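Local structure of chromosome-partitioning ATPase Soj (Thermus thermophilus, 2BEJ) at residues A[202-207]-A[232-237]; A[24-29]-A[220-225]; A[178-183]-A[206-211]. The protein hydrolyses ATP and binds double-stranded DNA cooperatively and only with ATP, forming nucleoprotein filaments, and is probably involved in chromosome partitioning. All blocks are in the same frame, centred on the assembly; numbering follows the deposited sequence.

Interaction 1: A[202-207]-A[232-237]; sequences FWTVIP and AHAYRR. With ADP (adenosine-5'-diphosphate), chain B.
I206 presses its CD1 methyl onto the ring of Y235, a CH-pi contact 3.6 Å from CD1 to the ring centroid and only 11° off the normal. The other branch of the same side chain stays near the hydroxyl end: CG2 lies 3.5 Å from Y235 CE2. The first torsion (chi1 -49°) sends CG2 anti to the backbone N and CG1 beside it, and the turn at chi2 (-63°) then brings CD1 over the ring. The phenol OH beyond is hydrogen-bonded to T23. Next to Y235 on the helix, the small A234 lets the loop 202-207 come close to helix 230-248: its CB sits 3.7 Å from P207 CD and 3.9 Å from I206 CD1. T204 belongs to this tight part too, its CG2 only 3.2 Å from A234 O, while its hydroxyl bonds to E241. The looser flank is R237, partly exposed, which meets T204 through its aliphatic chain, CG 3.5 Å from T204 OG1, then bends at chi3 and sends its NE to a salt bridge with E190 of the second subunit. P207 O accepts from ADP N6 at 2.8 Å, nearly straight. With no hydrogen bond between the segments, apolar packing on the helix seats the loop 202-207, while its polar groups remain engaged with adenine and with residues elsewhere in the fold.

Interaction 2: A[24-29]-A[220-225]; sequences AINLAA and KTIAQH
T221 comes nearest to N26 along the backbones, their CA atoms 5.9 Å apart, where helix 20-33 runs past the start of the short helix 222-225. N26 makes the one hydrogen bond between the segments: its OD1 accepts from I222 N at 2.9 Å, almost straight at 170°, with the donor tilted 25° from the carbonyl plane. The amide also lies against I222, whose CG2 is 3.4 Å from N26 OD1. Helix 20-33 follows the P-loop of this ParA-family ATPase, and I25 stands one turn on from T21, a magnesium and ATP ligand. T221 is the N-cap of helix 222-225 and forms a capping box with Q224. T221 N gives its hydrogen to Q224 OE1 at 2.9 Å, on a lone pair in the carbonyl plane, and Q224 N returns a bond to T221 OG1 at 3.3 Å. With chi1 at 71°, OG1 sits between the backbone N and the carbonyl carbon, turned to the helix start; the hydroxyl's strongest partner is D78. The same torsion leaves CG2 to face helix 20-33, where it meets I25 CG2 at 3.6 Å. A29 CB packs on T221 CB at 3.8 Å.

Interaction 3: A[178-183]-A[206-211]; sequences MYDGRT and IPRNVR. With ADP (adenosine-5'-diphosphate), chain B.
M178 CG stands anti to the carbonyl carbon (chi1 -52°), which carries the thioether across adenine, with M178 CG 3.4 Å from ADP C5 and its CE beyond, near C8 and N7. R208 starts with CG anti to its backbone N (chi1 -177°) and stays extended to NE, which lays the guanidinium with one face over ADP C2, on the side of the base where M178 lies. Between these side chains the backbones form a single beta bridge, Y179 with P207. Y179 N donates to I206 O at 3.0 Å, in the carbonyl plane, and R208 N donates to Y179 O at 2.9 Å from well above that carbonyl's plane. A water adds a link, accepting from G181 N and donating to R208 O. The turn beyond is shaped by D180: OD1 takes R182 N at 3.0 Å on its anti lone pair, an Asx turn. R182 also grips D180 in a side-on salt bridge, NE to OD1 at 2.6 Å on the syn lone pair and NH2 to OD2 from above the carboxylate plane. With an alanine in place of D180, the R182 guanidinium would probably lose its carboxylate mate and the D180-T183 turn its side-chain brace. N209 N donates to ADP N1 at 3.1 Å, and the backbone of 207-209 thus pairs with the Watson-Crick edge of adenine. Polar recognition of that edge comes from main-chain groups, while M178 and R208 pack on the base's face; a donor for N1 and an acceptor for N6 are consistent with a preference for adenine over guanine.

Overall arrangement
Interactions 1 and 3 share I206 and P207, their centres about 11 Å apart, and grip one loop from two flanks: helix 230-248 packs on it from one, segment 178-183 bridges its backbone from the other. Both reach the bound ADP and the second subunit. V205 CG1 also rests 3.5 Å from Y179 CB. Interaction 2, centred about 12 Å from interaction 1, meets it where Y235 CG lies 3.6 Å from N26 CB, which links the helix after the P-loop to the adenine side of the site. Its centre is about 17 Å from that of interaction 3, yet I222 CD1 comes within 3.3 Å of R211 O, between helices 210-214 and 222-225, which follow each other in the chain.

Interaction 1: A[202-207]-A[232-237]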
loop_
_atom_site.group_PDB
_atom_site.type_symbol
_atom_site.label_atom_id
_atom_site.label_comp_id
_atom_site.label_asym_id
_atom_site.label_seq_id
_atom_site.Cartn_x
_atom_site.Cartn_y
_atom_site.Cartn_z
ATOM N N PHE A 202 -6.131 5.099 -0.934
ATOM C CA PHE A 202 -4.683 4.886 -0.814
ATOM C C PHE A 202 -4.409 3.401 -0.574
ATOM O O PHE A 202 -5.194 2.726 0.084
ATOM C CB PHE A 202 -4.099 5.672 0.357
ATOM C CG PHE A 202 -3.895 7.134 0.086
ATOM C CD1 PHE A 202 -2.865 7.565 -0.753
ATOM C CD2 PHE A 202 -4.710 8.079 0.693
ATOM C CE1 PHE A 202 -2.646 8.924 -0.994
ATOM C CE2 PHE A 202 -4.518 9.444 0.470
ATOM C CZ PHE A 202 -3.477 9.871 -0.380
ATOM N N TRP A 203 -3.285 2.899 -1.070
ATOM C CA TRP A 203 -2.907 1.527 -0.748
ATOM C C TRP A 203 -2.369 1.380 0.670
ATOM O O TRP A 203 -2.594 0.363 1.317
ATOM C CB TRP A 203 -1.937 0.967 -1.789
ATOM C CG TRP A 203 -2.661 0.711 -3.048
ATOM C CD1 TRP A 203 -2.669 1.499 -4.152
ATOM C CD2 TRP A 203 -3.582 -0.361 -3.304
ATOM N NE1 TRP A 203 -3.509 0.968 -5.104
ATOM C CE2 TRP A 203 -4.087 -0.174 -4.605
ATOM C CE3 TRP A 203 -4.020 -1.466 -2.559
ATOM C CZ2 TRP A 203 -4.996 -1.060 -5.194
ATOM C CZ3 TRP A 203 -4.937 -2.344 -3.140
ATOM C CH2 TRP A 203 -5.415 -2.129 -4.445
ATOM N N THR A 204 -1.673 2.411 1.143
ATOM C CA THR A 204 -1.185 2.450 2.516
ATOM C C THR A 204 -2.378 2.656 3.466
ATOM O O THR A 204 -3.209 3.548 3.264
ATOM C CB THR A 204 -0.169 3.579 2.704
ATOM O OG1 THR A 204 0.855 3.464 1.706
ATOM C CG2 THR A 204 0.474 3.496 4.084
ATOM N N VAL A 205 -2.437 1.799 4.479
ATOM C CA VAL A 205 -3.495 1.771 5.471
ATOM C C VAL A 205 -2.821 1.944 6.838
ATOM O O VAL A 205 -1.774 1.347 7.098
ATOM C CB VAL A 205 -4.235 0.412 5.410
ATOM C CG1 VAL A 205 -5.211 0.274 6.553
ATOM C CG2 VAL A 205 -4.964 0.263 4.075
ATOM N N ILE A 206 -3.415 2.773 7.693
ATOM C CA ILE A 206 -2.841 3.080 8.993
ATOM C C ILE A 206 -3.437 2.143 10.057
ATOM O O ILE A 206 -4.643 2.179 10.305
ATOM C CB ILE A 206 -3.088 4.579 9.400
ATOM C CG1 ILE A 206 -2.702 5.551 8.266
ATOM C CG2 ILE A 206 -2.408 4.897 10.738
ATOM C CD1 ILE A 206 -1.233 5.540 7.863
ATOM N N PRO A 207 -2.588 1.319 10.696
ATOM C CA PRO A 207 -3.047 0.380 11.716
ATOM C C PRO A 207 -3.480 1.105 12.978
ATOM O O PRO A 207 -2.906 2.139 13.335
ATOM C CB PRO A 207 -1.797 -0.467 12.008
ATOM C CG PRO A 207 -0.645 0.455 11.675
ATOM C CD PRO A 207 -1.123 1.267 10.507
ATOM N N ALA A 232 4.414 4.194 12.549
ATOM C CA ALA A 232 5.514 4.974 12.012
ATOM C C ALA A 232 5.866 4.505 10.597
ATOM O O ALA A 232 5.945 5.320 9.679
ATOM C CB ALA A 232 6.743 4.896 12.956
ATOM N N HIS A 233 6.037 3.190 10.425
ATOM C CA HIS A 233 6.296 2.601 9.116
ATOM C C HIS A 233 5.171 2.949 8.122
ATOM O O HIS A 233 5.432 3.261 6.965
ATOM C CB HIS A 233 6.435 1.074 9.203
ATOM C CG HIS A 233 7.548 0.593 10.093
ATOM N ND1 HIS A 233 8.882 0.742 9.776
ATOM C CD2 HIS A 233 7.518 -0.083 11.266
ATOM C CE1 HIS A 233 9.624 0.200 10.724
ATOM N NE2 HIS A 233 8.821 -0.307 11.641
ATOM N N ALA A 234 3.924 2.895 8.577
ATOM C CA ALA A 234 2.773 3.213 7.722
ATOM C C ALA A 234 2.744 4.673 7.262
ATOM O O ALA A 234 2.547 4.950 6.079
ATOM C CB ALA A 234 1.444 2.826 8.425
ATOM N N TYR A 235 2.921 5.607 8.194
ATOM C CA TYR A 235 2.921 7.041 7.860
ATOM C C TYR A 235 4.092 7.471 6.983
ATOM O O TYR A 235 3.956 8.394 6.174
ATOM C CB TYR A 235 2.798 7.926 9.109
ATOM C CG TYR A 235 1.342 8.141 9.503
ATOM C CD1 TYR A 235 0.464 8.798 8.647
ATOM C CD2 TYR A 235 0.850 7.660 10.718
ATOM C CE1 TYR A 235 -0.888 8.981 8.995
ATOM C CE2 TYR A 235 -0.489 7.837 11.078
ATOM C CZ TYR A 235 -1.354 8.493 10.205
ATOM O OH TYR A 235 -2.672 8.663 10.553
ATOM N N ARG A 236 5.233 6.804 7.148
ATOM C CA ARG A 236 6.391 7.021 6.283
ATOM C C ARG A 236 6.078 6.586 4.837
ATOM O O ARG A 236 6.391 7.298 3.888
ATOM C CB ARG A 236 7.613 6.272 6.841
ATOM C CG ARG A 236 8.797 6.096 5.866
ATOM C CD ARG A 236 9.853 7.172 6.053
ATOM N NE ARG A 236 10.967 7.092 5.096
ATOM C CZ ARG A 236 12.227 6.789 5.406
ATOM N NH1 ARG A 236 12.574 6.512 6.663
ATOM N NH2 ARG A 236 13.159 6.767 4.457
ATOM N N ARG A 237 5.456 5.415 4.686
ATOM C CA ARG A 237 5.053 4.919 3.385
ATOM C C ARG A 237 3.921 5.779 2.806
ATOM O O ARG A 237 3.890 6.052 1.611
ATOM C CB ARG A 237 4.646 3.451 3.511
ATOM C CG ARG A 237 4.250 2.749 2.217
ATOM C CD ARG A 237 4.048 1.235 2.463
ATOM N NE ARG A 237 5.177 0.642 3.197
ATOM C CZ ARG A 237 5.084 0.078 4.406
ATOM N NH1 ARG A 237 3.913 -0.016 5.033
ATOM N NH2 ARG A 237 6.174 -0.403 4.991
HETATM P PB ADP B . -9.700 13.706 14.140
HETATM O O1B ADP B . -8.633 14.763 14.094
HETATM O O2B ADP B . -10.188 13.251 12.787
HETATM O O3B ADP B . -10.822 14.051 15.088
HETATM P PA ADP B . -7.610 12.371 15.603
HETATM O O1A ADP B . -7.492 13.578 16.504
HETATM O O2A ADP B . -6.481 12.156 14.628
HETATM O O3A ADP B . -9.018 12.401 14.798
HETATM O "O5'" ADP B . -7.783 11.042 16.454
HETATM C "C5'" ADP B . -8.747 10.919 17.500
HETATM C "C4'" ADP B . -8.135 10.024 18.573
HETATM O "O4'" ADP B . -7.853 8.726 18.026
HETATM C "C3'" ADP B . -6.809 10.598 19.046
HETATM O "O3'" ADP B . -6.654 10.351 20.448
HETATM C "C2'" ADP B . -5.767 9.786 18.313
HETATM O "O2'" ADP B . -4.558 9.702 19.069
HETATM C "C1'" ADP B . -6.446 8.440 18.108
HETATM N N9 ADP B . -5.932 7.778 16.877
HETATM C C8 ADP B . -5.864 8.313 15.638
HETATM N N7 ADP B . -5.332 7.434 14.752
HETATM C C5 ADP B . -5.053 6.305 15.426
HETATM C C6 ADP B . -4.487 4.971 15.102
HETATM N N6 ADP B . -4.098 4.658 13.843
HETATM N N1 ADP B . -4.366 4.073 16.106
HETATM C C2 ADP B . -4.753 4.355 17.369
HETATM N N3 ADP B . -5.278 5.540 17.733
HETATM C C4 ADP B . -5.455 6.537 16.825
#

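Interaction 2: A[24-29]-A[220-225]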
loop_
_atom_site.group_PDB
_atom_site.type_symbol
_atom_site.label_atom_id
_atom_site.label_comp_id
_atom_site.label_asym_id
_atom_site.label_seq_id
_atom_site.Cartn_x
_atom_site.Cartn_y
_atom_site.Cartn_z
ATOM N N ALA A 24 -2.388 14.530 9.703
ATOM C CA ALA A 24 -1.758 15.834 9.487
ATOM C C ALA A 24 -0.377 15.892 10.131
ATOM O O ALA A 24 0.603 16.266 9.484
ATOM C CB ALA A 24 -2.639 16.957 10.056
ATOM N N ILE A 25 -0.320 15.532 11.415
ATOM C CA ILE A 25 0.904 15.608 12.192
ATOM C C ILE A 25 1.961 14.674 11.599
ATOM O O ILE A 25 3.095 15.087 11.327
ATOM C CB ILE A 25 0.654 15.259 13.676
ATOM C CG1 ILE A 25 -0.078 16.402 14.381
ATOM C CG2 ILE A 25 1.988 14.957 14.402
ATOM C CD1 ILE A 25 -0.494 16.092 15.812
ATOM N N ASN A 26 1.579 13.422 11.375
ATOM C CA ASN A 26 2.565 12.420 10.979
ATOM C C ASN A 26 2.999 12.456 9.523
ATOM O O ASN A 26 4.144 12.140 9.234
ATOM C CB ASN A 26 2.156 11.038 11.455
ATOM C CG ASN A 26 2.251 10.921 12.965
ATOM O OD1 ASN A 26 3.259 11.319 13.569
ATOM N ND2 ASN A 26 1.202 10.404 13.587
ATOM N N LEU A 27 2.106 12.877 8.630
ATOM C CA LEU A 27 2.494 13.227 7.262
ATOM C C LEU A 27 3.527 14.349 7.231
ATOM O O LEU A 27 4.506 14.268 6.501
ATOM C CB LEU A 27 1.288 13.630 6.408
ATOM C CG LEU A 27 0.532 12.528 5.686
ATOM C CD1 LEU A 27 -0.510 13.143 4.757
ATOM C CD2 LEU A 27 1.529 11.609 4.916
ATOM N N ALA A 28 3.291 15.402 8.011
ATOM C CA ALA A 28 4.262 16.480 8.146
ATOM C C ALA A 28 5.606 15.936 8.610
ATOM O O ALA A 28 6.635 16.230 7.999
ATOM C CB ALA A 28 3.742 17.549 9.107
ATOM N N ALA A 29 5.595 15.130 9.671
ATOM C CA ALA A 29 6.810 14.498 10.197
ATOM C C ALA A 29 7.613 13.778 9.121
ATOM O O ALA A 29 8.832 13.931 9.060
ATOM C CB ALA A 29 6.488 13.539 11.340
ATOM N N LYS A 220 4.521 14.643 20.842
ATOM C CA LYS A 220 5.491 14.215 19.836
ATOM C C LYS A 220 4.839 13.495 18.660
ATOM O O LYS A 220 3.816 12.832 18.823
ATOM C CB LYS A 220 6.560 13.321 20.464
ATOM C CG LYS A 220 7.481 14.053 21.426
ATOM C CD LYS A 220 8.550 13.135 21.969
ATOM C CE LYS A 220 9.411 13.861 22.999
ATOM N NZ LYS A 220 10.665 13.091 23.280
ATOM N N THR A 221 5.444 13.638 17.479
ATOM C CA THR A 221 5.064 12.863 16.301
ATOM C C THR A 221 5.477 11.416 16.533
ATOM O O THR A 221 6.325 11.140 17.390
ATOM C CB THR A 221 5.769 13.375 15.018
ATOM O OG1 THR A 221 7.164 13.046 15.068
ATOM C CG2 THR A 221 5.607 14.892 14.868
ATOM N N ILE A 222 4.900 10.494 15.762
ATOM C CA ILE A 222 5.218 9.077 15.914
ATOM C C ILE A 222 6.679 8.812 15.566
ATOM O O ILE A 222 7.267 7.838 16.035
ATOM C CB ILE A 222 4.238 8.154 15.100
ATOM C CG1 ILE A 222 4.216 6.727 15.663
ATOM C CG2 ILE A 222 4.558 8.174 13.592
ATOM C CD1 ILE A 222 3.757 6.636 17.128
ATOM N N ALA A 223 7.269 9.694 14.761
ATOM C CA ALA A 223 8.671 9.562 14.381
ATOM C C ALA A 223 9.591 9.874 15.558
ATOM O O ALA A 223 10.672 9.302 15.671
ATOM C CB ALA A 223 8.990 10.457 13.202
ATOM N N GLN A 224 9.153 10.794 16.417
ATOM C CA GLN A 224 9.842 11.104 17.667
ATOM C C GLN A 224 9.504 10.076 18.749
ATOM O O GLN A 224 10.392 9.580 19.442
ATOM C CB GLN A 224 9.445 12.490 18.167
ATOM C CG GLN A 224 9.739 13.642 17.227
ATOM C CD GLN A 224 9.161 14.955 17.737
ATOM O OE1 GLN A 224 7.945 15.154 17.745
ATOM N NE2 GLN A 224 10.037 15.860 18.168
ATOM N N HIS A 225 8.213 9.765 18.886
ATOM C CA HIS A 225 7.724 8.906 19.972
ATOM C C HIS A 225 8.075 7.409 19.819
ATOM O O HIS A 225 8.667 6.817 20.726
ATOM C CB HIS A 225 6.218 9.116 20.182
ATOM C CG HIS A 225 5.628 8.249 21.250
ATOM N ND1 HIS A 225 5.972 8.362 22.583
ATOM C CD2 HIS A 225 4.721 7.246 21.179
ATOM C CE1 HIS A 225 5.301 7.466 23.284
ATOM N NE2 HIS A 225 4.532 6.779 22.457
#

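Interaction 3: A[178-183]-A[206-211]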
loop_
_atom_site.group_PDB
_atom_site.type_symbol
_atom_site.label_atom_id
_atom_site.label_comp_id
_atom_site.label_asym_id
_atom_site.label_seq_id
_atom_site.Cartn_x
_atom_site.Cartn_y
_atom_site.Cartn_z
ATOM N N MET A 178 -6.823 3.688 11.570
ATOM C CA MET A 178 -7.220 2.885 12.743
ATOM C C MET A 178 -7.753 1.511 12.344
ATOM O O MET A 178 -8.747 1.028 12.890
ATOM C CB MET A 178 -8.258 3.622 13.593
ATOM C CG MET A 178 -7.843 5.002 13.968
ATOM S SD MET A 178 -9.076 5.800 14.982
ATOM C CE MET A 178 -9.039 7.428 14.264
ATOM N N TYR A 179 -7.074 0.893 11.381
ATOM C CA TYR A 179 -7.435 -0.423 10.899
ATOM C C TYR A 179 -7.121 -1.408 12.020
ATOM O O TYR A 179 -5.961 -1.584 12.395
ATOM C CB TYR A 179 -6.623 -0.720 9.628
ATOM C CG TYR A 179 -6.833 -2.089 8.989
ATOM C CD1 TYR A 179 -7.573 -2.223 7.819
ATOM C CD2 TYR A 179 -6.257 -3.232 9.534
ATOM C CE1 TYR A 179 -7.730 -3.474 7.198
ATOM C CE2 TYR A 179 -6.421 -4.480 8.941
ATOM C CZ TYR A 179 -7.158 -4.597 7.771
ATOM O OH TYR A 179 -7.316 -5.835 7.178
ATOM N N ASP A 180 -8.167 -2.018 12.572
ATOM C CA ASP A 180 -8.031 -2.945 13.693
ATOM C C ASP A 180 -7.695 -4.330 13.157
ATOM O O ASP A 180 -8.528 -4.989 12.541
ATOM C CB ASP A 180 -9.318 -2.971 14.539
ATOM C CG ASP A 180 -9.104 -3.568 15.932
ATOM O OD1 ASP A 180 -8.450 -4.615 16.066
ATOM O OD2 ASP A 180 -9.612 -2.988 16.914
ATOM N N GLY A 181 -6.462 -4.755 13.386
ATOM C CA GLY A 181 -5.984 -6.050 12.908
ATOM C C GLY A 181 -6.512 -7.267 13.661
ATOM O O GLY A 181 -6.296 -8.398 13.225
ATOM N N ARG A 182 -7.207 -7.055 14.779
ATOM C CA ARG A 182 -7.675 -8.198 15.588
ATOM C C ARG A 182 -8.943 -8.840 15.007
ATOM O O ARG A 182 -9.423 -9.852 15.507
ATOM C CB ARG A 182 -7.912 -7.794 17.057
ATOM C CG ARG A 182 -6.809 -6.957 17.715
ATOM C CD ARG A 182 -7.343 -6.182 18.932
ATOM N NE ARG A 182 -8.521 -5.373 18.595
ATOM C CZ ARG A 182 -9.734 -5.512 19.134
ATOM N NH1 ARG A 182 -9.964 -6.411 20.083
ATOM N NH2 ARG A 182 -10.722 -4.726 18.731
ATOM N N THR A 183 -9.468 -8.255 13.936
ATOM C CA THR A 183 -10.805 -8.580 13.453
ATOM C C THR A 183 -10.848 -8.681 11.917
ATOM O O THR A 183 -10.065 -8.031 11.222
ATOM C CB THR A 183 -11.803 -7.524 14.003
ATOM O OG1 THR A 183 -12.288 -7.948 15.284
ATOM C CG2 THR A 183 -12.968 -7.320 13.094
ATOM N N ILE A 206 -3.415 2.773 7.693
ATOM C CA ILE A 206 -2.841 3.080 8.993
ATOM C C ILE A 206 -3.437 2.143 10.057
ATOM O O ILE A 206 -4.643 2.179 10.305
ATOM C CB ILE A 206 -3.088 4.579 9.400
ATOM C CG1 ILE A 206 -2.702 5.551 8.266
ATOM C CG2 ILE A 206 -2.408 4.897 10.738
ATOM C CD1 ILE A 206 -1.233 5.540 7.863
ATOM N N PRO A 207 -2.588 1.319 10.696
ATOM C CA PRO A 207 -3.047 0.380 11.716
ATOM C C PRO A 207 -3.480 1.105 12.978
ATOM O O PRO A 207 -2.906 2.139 13.335
ATOM C CB PRO A 207 -1.797 -0.467 12.008
ATOM C CG PRO A 207 -0.645 0.455 11.675
ATOM C CD PRO A 207 -1.123 1.267 10.507
ATOM N N ARG A 208 -4.510 0.582 13.630
ATOM C CA ARG A 208 -4.795 0.972 15.005
ATOM C C ARG A 208 -3.634 0.441 15.840
ATOM O O ARG A 208 -3.333 -0.760 15.820
ATOM C CB ARG A 208 -6.138 0.411 15.491
ATOM C CG ARG A 208 -6.523 0.849 16.923
ATOM C CD ARG A 208 -8.038 0.878 17.131
ATOM N NE ARG A 208 -8.432 1.837 18.173
ATOM C CZ ARG A 208 -8.953 3.046 17.945
ATOM N NH1 ARG A 208 -9.168 3.474 16.705
ATOM N NH2 ARG A 208 -9.274 3.841 18.966
ATOM N N ASN A 209 -2.977 1.354 16.553
ATOM C CA ASN A 209 -1.796 1.033 17.331
ATOM C C ASN A 209 -1.669 1.977 18.528
ATOM O O ASN A 209 -1.800 3.195 18.388
ATOM C CB ASN A 209 -0.555 1.098 16.437
ATOM C CG ASN A 209 0.712 0.709 17.163
ATOM O OD1 ASN A 209 1.463 1.573 17.608
ATOM N ND2 ASN A 209 0.954 -0.593 17.293
ATOM N N VAL A 210 -1.430 1.397 19.703
ATOM C CA VAL A 210 -1.318 2.141 20.954
ATOM C C VAL A 210 -0.307 3.295 20.901
ATOM O O VAL A 210 -0.557 4.370 21.445
ATOM C CB VAL A 210 -1.048 1.189 22.168
ATOM C CG1 VAL A 210 0.388 0.656 22.173
ATOM C CG2 VAL A 210 -1.373 1.880 23.480
ATOM N N ARG A 211 0.821 3.075 20.237
ATOM C CA ARG A 211 1.859 4.097 20.138
ATOM C C ARG A 211 1.389 5.365 19.421
ATOM O O ARG A 211 1.808 6.466 19.789
ATOM C CB ARG A 211 3.127 3.526 19.496
ATOM C CG ARG A 211 3.857 2.516 20.381
ATOM C CD ARG A 211 4.580 3.228 21.508
ATOM N NE ARG A 211 5.215 2.332 22.470
ATOM C CZ ARG A 211 6.308 1.609 22.231
ATOM N NH1 ARG A 211 6.894 1.631 21.034
ATOM N NH2 ARG A 211 6.807 0.843 23.195
HETATM P PB ADP B . -9.700 13.706 14.140
HETATM O O1B ADP B . -8.633 14.763 14.094
HETATM O O2B ADP B . -10.188 13.251 12.787
HETATM O O3B ADP B . -10.822 14.051 15.088
HETATM P PA ADP B . -7.610 12.371 15.603
HETATM O O1A ADP B . -7.492 13.578 16.504
HETATM O O2A ADP B . -6.481 12.156 14.628
HETATM O O3A ADP B . -9.018 12.401 14.798
HETATM O "O5'" ADP B . -7.783 11.042 16.454
HETATM C "C5'" ADP B . -8.747 10.919 17.500
HETATM C "C4'" ADP B . -8.135 10.024 18.573
HETATM O "O4'" ADP B . -7.853 8.726 18.026
HETATM C "C3'" ADP B . -6.809 10.598 19.046
HETATM O "O3'" ADP B . -6.654 10.351 20.448
HETATM C "C2'" ADP B . -5.767 9.786 18.313
HETATM O "O2'" ADP B . -4.558 9.702 19.069
HETATM C "C1'" ADP B . -6.446 8.440 18.108
HETATM N N9 ADP B . -5.932 7.778 16.877
HETATM C C8 ADP B . -5.864 8.313 15.638
HETATM N N7 ADP B . -5.332 7.434 14.752
HETATM C C5 ADP B . -5.053 6.305 15.426
HETATM C C6 ADP B . -4.487 4.971 15.102
HETATM N N6 ADP B . -4.098 4.658 13.843
HETATM N N1 ADP B . -4.366 4.073 16.106
HETATM C C2 ADP B . -4.753 4.355 17.369
HETATM N N3 ADP B . -5.278 5.540 17.733
HETATM C C4 ADP B . -5.455 6.537 16.825
HETATM O O HOH W 1 -4.363 -3.241 14.825
#